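Local coordinates for copper homeostasis protein CutC (PDB 2BDQ) that belongs to the CutC family and may bind copper ions, with a presumed role in cytoplasmic copper homeostasis, at residues A[81-86]-A[113-118]; A[57-62]-A[88-93]. One frame throughout, in Å; residues are numbered along the deposited sequence.

In the fold
From the N terminus, the chain lays down strands 3-9 and 24-28 of a closed parallel barrel and reaches strand 56-60, where contact 2 begins. Helix 72-87 follows, carrying the first half of contact 1, and the chain then returns into strand 92-95, so that 57-62 against 88-93 completes a beta-alpha-beta unit. Helix 106-116 comes next and closes contact 1 against the preceding helix. Along the sequence the two contacts therefore cross: contact 1 opens within the loop of contact 2 and closes beyond it. In space their centres are about 9 Å apart, and Leu-93 of contact 2 packs on Ile-82, Ala-85 and Thr-116 of contact 1, tying strands to outer helices.

Contact 1. Residues A[81-86]-A[113-118]; sequences DILRAV and LPATQG
Ala-115 presents its methyl to helix 72-87, and two side chains of that helix converge on it. Leu-83 CD1 comes within 3.4 Å of Ala-115 CB, tighter than an ordinary van der Waals contact between carbons, while Ile-82 CG2 lies 4.0 Å from the same CB. The branch of Ile-82 that does the touching is the short one: with CG1 turned beside the backbone N (chi1 -76°), CG2 is left anti to that N, and it rests 3.6 Å from Ala-115 O at the peptide leading to Thr-116. These are neighbouring outer helices of an alpha/beta (TIM) barrel, packed side by side around the parallel sheet. Ile-82 and Thr-116 both also reach down onto Leu-93 of strand 92-95, so their side of the interface continues into the layer between helices and barrel.

Nearer the end of helix 106-116 the contact becomes polar on one side. Gln-117, the first residue to leave helical geometry, has a positive phi. From its CB the chain runs extended past CG (chi2 169°), carrying the amide back toward helix 72-87. CD arrives over the Val-86 methyls, 4.1 Å from CG2, and the two side chains cross at about a right angle. At the tip, NE2 lies 3.9 Å from Val-86 CG2 and gives a hydrogen bond of 3.1 Å to Ala-115 O. That bond lies nearly in the plane of the glutamine amide and is fairly straight, 155° at the hydrogen, although the donor is tilted from the carbonyl plane. It would help to set the rotation of the amide and supplies a side-chain donor to a carbonyl of the last helical turn. Val-86 itself also packs on Leu-119, while on the same helix Asp-81 bonds Ser-39 and Gly-41 of the second subunit.

Contact 2. Residues A[57-62]-A[88-93]; sequences VAVMIR and LESDAL
The carboxylate of Asp-91 is met by Val-57 N on the anti side of OD2, at 3.0 Å and 20° out of the carboxylate plane. His-51 NE2 bonds the same oxygen. With CG anti to its own carbonyl carbon (chi1 -63°), the acid folds beside its backbone N, within reach of Val-57. The other flat group here is the peptide carbonyl of Val-57: Asp-91 N approaches O in the carbonyl plane at 3.0 Å, and Ala-92 N adds a weak bond to it. Asp-91 thus grips both polar backbone atoms of Val-57, one with its side chain and one with its N-H.

Beyond this start, strands 56-60 and 92-95 run parallel. Val-59 N gives a 2.8 Å bond to Ala-92 O, and Ala-58 CA makes a CH...O contact with that same oxygen. The methyls of Ala-58 and Ala-92 lie together on one face of the sheet, 3.8 Å apart between their CB atoms. On the other face are Val-59 and Leu-93, and Ile-61 CG1 packs 4.3 Å from Leu-93 CB. Helix 72-87 is the connection of this beta-alpha-beta unit.

Glu-89, with positive phi, closes that helix in a Schellman motif. Next to it Ser-90 OG sits 3.1 Å from Val-59 CG2 and has polar partners in Ala-85 O and the side-chain amide of Asn-47; one hydroxyl proton cannot serve two acceptors, so that amide may be modelled turned over, its NH2 really facing OG. For Asp-91, two N-H donors on OD2 would be expected to favour the ionised carboxylate at this strand entrance.

Contact 1. Residues A[81-86]-A[113-118]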
loop_
_atom_site.group_PDB
_atom_site.type_symbol
_atom_site.label_atom_id
_atom_site.label_comp_id
_atom_site.label_asym_id
_atom_site.label_seq_id
_atom_site.Cartn_x
_atom_site.Cartn_y
_atom_site.Cartn_z
ATOM N N ASP A 81 -11.958 5.585 -2.154
ATOM C CA ASP A 81 -11.383 4.361 -2.692
ATOM C C ASP A 81 -12.450 3.388 -3.172
ATOM O O ASP A 81 -12.210 2.600 -4.093
ATOM C CB ASP A 81 -10.440 3.709 -1.673
ATOM C CG ASP A 81 -9.077 4.392 -1.644
ATOM O OD1 ASP A 81 -8.555 4.696 -2.747
ATOM O OD2 ASP A 81 -8.517 4.616 -0.546
ATOM N N ILE A 82 -13.637 3.455 -2.571
ATOM C CA ILE A 82 -14.737 2.591 -2.979
ATOM C C ILE A 82 -15.250 3.020 -4.340
ATOM O O ILE A 82 -15.516 2.180 -5.187
ATOM C CB ILE A 82 -15.878 2.636 -1.952
ATOM C CG1 ILE A 82 -15.469 1.809 -0.727
ATOM C CG2 ILE A 82 -17.184 2.112 -2.563
ATOM C CD1 ILE A 82 -16.417 1.920 0.434
ATOM N N LEU A 83 -15.383 4.327 -4.555
ATOM C CA LEU A 83 -15.867 4.842 -5.835
ATOM C C LEU A 83 -14.952 4.399 -6.975
ATOM O O LEU A 83 -15.417 3.998 -8.034
ATOM C CB LEU A 83 -15.932 6.367 -5.789
ATOM C CG LEU A 83 -17.228 7.131 -5.505
ATOM C CD1 LEU A 83 -18.320 6.254 -4.918
ATOM C CD2 LEU A 83 -16.864 8.275 -4.581
ATOM N N ARG A 84 -13.646 4.484 -6.749
ATOM C CA ARG A 84 -12.678 4.073 -7.750
ATOM C C ARG A 84 -12.748 2.555 -7.958
ATOM O O ARG A 84 -12.756 2.079 -9.089
ATOM C CB ARG A 84 -11.266 4.494 -7.317
ATOM C CG ARG A 84 -10.765 5.833 -7.880
ATOM C CD ARG A 84 -11.695 7.014 -7.627
ATOM N NE ARG A 84 -12.833 7.017 -8.542
ATOM C CZ ARG A 84 -13.837 7.888 -8.497
ATOM N NH1 ARG A 84 -14.822 7.800 -9.378
ATOM N NH2 ARG A 84 -13.864 8.841 -7.573
ATOM N N ALA A 85 -12.821 1.795 -6.870
ATOM C CA ALA A 85 -12.886 0.340 -6.982
ATOM C C ALA A 85 -14.060 -0.100 -7.849
ATOM O O ALA A 85 -13.925 -1.011 -8.668
ATOM C CB ALA A 85 -12.989 -0.299 -5.604
ATOM N N VAL A 86 -15.215 0.536 -7.674
ATOM C CA VAL A 86 -16.374 0.171 -8.476
ATOM C C VAL A 86 -16.230 0.611 -9.933
ATOM O O VAL A 86 -16.560 -0.144 -10.843
ATOM C CB VAL A 86 -17.682 0.751 -7.881
ATOM C CG1 VAL A 86 -17.521 2.225 -7.611
ATOM C CG2 VAL A 86 -18.841 0.524 -8.840
ATOM N N LEU A 113 -22.401 2.893 2.337
ATOM C CA LEU A 113 -23.222 2.030 1.495
ATOM C C LEU A 113 -23.588 2.594 0.123
ATOM O O LEU A 113 -23.473 1.901 -0.891
ATOM C CB LEU A 113 -24.500 1.631 2.230
ATOM C CG LEU A 113 -24.287 0.604 3.343
ATOM C CD1 LEU A 113 -25.633 0.256 3.965
ATOM C CD2 LEU A 113 -23.615 -0.651 2.776
ATOM N N PRO A 114 -24.040 3.856 0.068
ATOM C CA PRO A 114 -24.410 4.438 -1.229
ATOM C C PRO A 114 -23.278 4.388 -2.256
ATOM O O PRO A 114 -23.501 4.065 -3.419
ATOM C CB PRO A 114 -24.813 5.868 -0.865
ATOM C CG PRO A 114 -25.331 5.722 0.559
ATOM C CD PRO A 114 -24.299 4.800 1.169
ATOM N N ALA A 115 -22.061 4.701 -1.827
ATOM C CA ALA A 115 -20.917 4.677 -2.738
ATOM C C ALA A 115 -20.658 3.268 -3.272
ATOM O O ALA A 115 -20.176 3.105 -4.393
ATOM C CB ALA A 115 -19.668 5.197 -2.037
ATOM N N THR A 116 -20.986 2.255 -2.473
ATOM C CA THR A 116 -20.774 0.861 -2.874
ATOM C C THR A 116 -21.561 0.486 -4.119
ATOM O O THR A 116 -21.218 -0.468 -4.823
ATOM C CB THR A 116 -21.165 -0.118 -1.757
ATOM O OG1 THR A 116 -20.331 0.101 -0.609
ATOM C CG2 THR A 116 -20.978 -1.541 -2.232
ATOM N N GLN A 117 -22.638 1.223 -4.361
ATOM C CA GLN A 117 -23.477 1.007 -5.526
ATOM C C GLN A 117 -23.888 -0.445 -5.751
ATOM O O GLN A 117 -23.851 -0.947 -6.878
ATOM C CB GLN A 117 -22.765 1.546 -6.764
ATOM C CG GLN A 117 -22.414 3.021 -6.648
ATOM C CD GLN A 117 -21.474 3.486 -7.751
ATOM O OE1 GLN A 117 -21.847 3.536 -8.926
ATOM N NE2 GLN A 117 -20.243 3.819 -7.374
ATOM N N GLY A 118 -24.274 -1.117 -4.668
ATOM C CA GLY A 118 -24.721 -2.494 -4.762
ATOM C C GLY A 118 -23.688 -3.592 -4.920
ATOM O O GLY A 118 -24.057 -4.767 -4.917
#

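Contact 2. Residues A[57-62]-A[88-93]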
loop_
_atom_site.group_PDB
_atom_site.type_symbol
_atom_site.label_atom_id
_atom_site.label_comp_id
_atom_site.label_asym_id
_atom_site.label_seq_id
_atom_site.Cartn_x
_atom_site.Cartn_y
_atom_site.Cartn_z
ATOM N N VAL A 57 -12.299 -10.639 -8.305
ATOM C CA VAL A 57 -11.427 -9.791 -7.505
ATOM C C VAL A 57 -12.143 -9.033 -6.400
ATOM O O VAL A 57 -13.032 -8.244 -6.676
ATOM C CB VAL A 57 -10.743 -8.743 -8.396
ATOM C CG1 VAL A 57 -9.719 -7.951 -7.586
ATOM C CG2 VAL A 57 -10.097 -9.421 -9.588
ATOM N N ALA A 58 -11.743 -9.263 -5.155
ATOM C CA ALA A 58 -12.334 -8.564 -4.016
ATOM C C ALA A 58 -11.292 -7.536 -3.570
ATOM O O ALA A 58 -10.199 -7.900 -3.141
ATOM C CB ALA A 58 -12.629 -9.547 -2.882
ATOM N N VAL A 59 -11.622 -6.252 -3.683
ATOM C CA VAL A 59 -10.684 -5.195 -3.318
ATOM C C VAL A 59 -10.757 -4.750 -1.862
ATOM O O VAL A 59 -11.833 -4.446 -1.338
ATOM C CB VAL A 59 -10.869 -3.956 -4.233
ATOM C CG1 VAL A 59 -9.913 -2.843 -3.822
ATOM C CG2 VAL A 59 -10.622 -4.353 -5.678
HETATM N N MSE A 60 -9.595 -4.708 -1.218
HETATM C CA MSE A 60 -9.495 -4.285 0.173
HETATM C C MSE A 60 -9.714 -2.786 0.324
HETATM O O MSE A 60 -9.104 -1.975 -0.377
HETATM C CB MSE A 60 -8.118 -4.647 0.749
HETATM C CG MSE A 60 -8.152 -5.732 1.810
HETATM SE SE MSE A 60 -8.914 -5.059 3.463
HETATM C CE MSE A 60 -7.750 -5.956 4.719
ATOM N N ILE A 61 -10.601 -2.426 1.243
ATOM C CA ILE A 61 -10.892 -1.031 1.522
ATOM C C ILE A 61 -10.497 -0.796 2.980
ATOM O O ILE A 61 -11.290 -1.025 3.898
ATOM C CB ILE A 61 -12.396 -0.704 1.359
ATOM C CG1 ILE A 61 -12.875 -1.079 -0.046
ATOM C CG2 ILE A 61 -12.634 0.774 1.654
ATOM C CD1 ILE A 61 -12.251 -0.255 -1.163
ATOM N N ARG A 62 -9.258 -0.356 3.182
ATOM C CA ARG A 62 -8.720 -0.073 4.508
ATOM C C ARG A 62 -7.676 1.025 4.310
ATOM O O ARG A 62 -6.655 0.805 3.667
ATOM C CB ARG A 62 -8.087 -1.339 5.082
ATOM C CG ARG A 62 -7.671 -1.248 6.538
ATOM C CD ARG A 62 -7.183 -2.611 6.994
ATOM N NE ARG A 62 -6.709 -2.625 8.370
ATOM C CZ ARG A 62 -5.797 -3.475 8.827
ATOM N NH1 ARG A 62 -5.263 -4.376 8.012
ATOM N NH2 ARG A 62 -5.412 -3.421 10.094
ATOM N N LEU A 88 -13.683 0.745 -11.547
ATOM C CA LEU A 88 -12.664 -0.119 -12.136
ATOM C C LEU A 88 -13.150 -1.564 -12.271
ATOM O O LEU A 88 -12.357 -2.481 -12.499
ATOM C CB LEU A 88 -11.379 -0.066 -11.300
ATOM C CG LEU A 88 -10.625 1.269 -11.401
ATOM C CD1 LEU A 88 -9.433 1.291 -10.458
ATOM C CD2 LEU A 88 -10.166 1.472 -12.842
ATOM N N GLU A 89 -14.459 -1.749 -12.100
ATOM C CA GLU A 89 -15.119 -3.042 -12.235
ATOM C C GLU A 89 -14.727 -4.127 -11.237
ATOM O O GLU A 89 -14.678 -5.308 -11.589
ATOM C CB GLU A 89 -14.923 -3.571 -13.661
ATOM C CG GLU A 89 -15.468 -2.654 -14.752
ATOM C CD GLU A 89 -15.123 -3.140 -16.153
ATOM O OE1 GLU A 89 -15.586 -4.238 -16.538
ATOM O OE2 GLU A 89 -14.381 -2.427 -16.868
ATOM N N SER A 90 -14.450 -3.741 -9.994
ATOM C CA SER A 90 -14.105 -4.728 -8.981
ATOM C C SER A 90 -15.354 -5.570 -8.708
ATOM O O SER A 90 -16.484 -5.084 -8.822
ATOM C CB SER A 90 -13.638 -4.039 -7.700
ATOM O OG SER A 90 -12.471 -3.267 -7.941
ATOM N N ASP A 91 -15.147 -6.831 -8.350
ATOM C CA ASP A 91 -16.253 -7.744 -8.089
ATOM C C ASP A 91 -16.772 -7.695 -6.663
ATOM O O ASP A 91 -17.937 -8.014 -6.414
ATOM C CB ASP A 91 -15.821 -9.164 -8.427
ATOM C CG ASP A 91 -15.482 -9.321 -9.890
ATOM O OD1 ASP A 91 -16.417 -9.265 -10.721
ATOM O OD2 ASP A 91 -14.283 -9.476 -10.210
ATOM N N ALA A 92 -15.918 -7.289 -5.730
ATOM C CA ALA A 92 -16.325 -7.208 -4.337
ATOM C C ALA A 92 -15.467 -6.219 -3.560
ATOM O O ALA A 92 -14.352 -5.900 -3.963
ATOM C CB ALA A 92 -16.245 -8.590 -3.695
ATOM N N LEU A 93 -16.001 -5.741 -2.440
ATOM C CA LEU A 93 -15.292 -4.801 -1.589
ATOM C C LEU A 93 -15.135 -5.429 -0.205
ATOM O O LEU A 93 -16.079 -6.011 0.328
ATOM C CB LEU A 93 -16.076 -3.491 -1.506
ATOM C CG LEU A 93 -16.495 -2.895 -2.857
ATOM C CD1 LEU A 93 -17.360 -1.660 -2.620
ATOM C CD2 LEU A 93 -15.265 -2.540 -3.688
#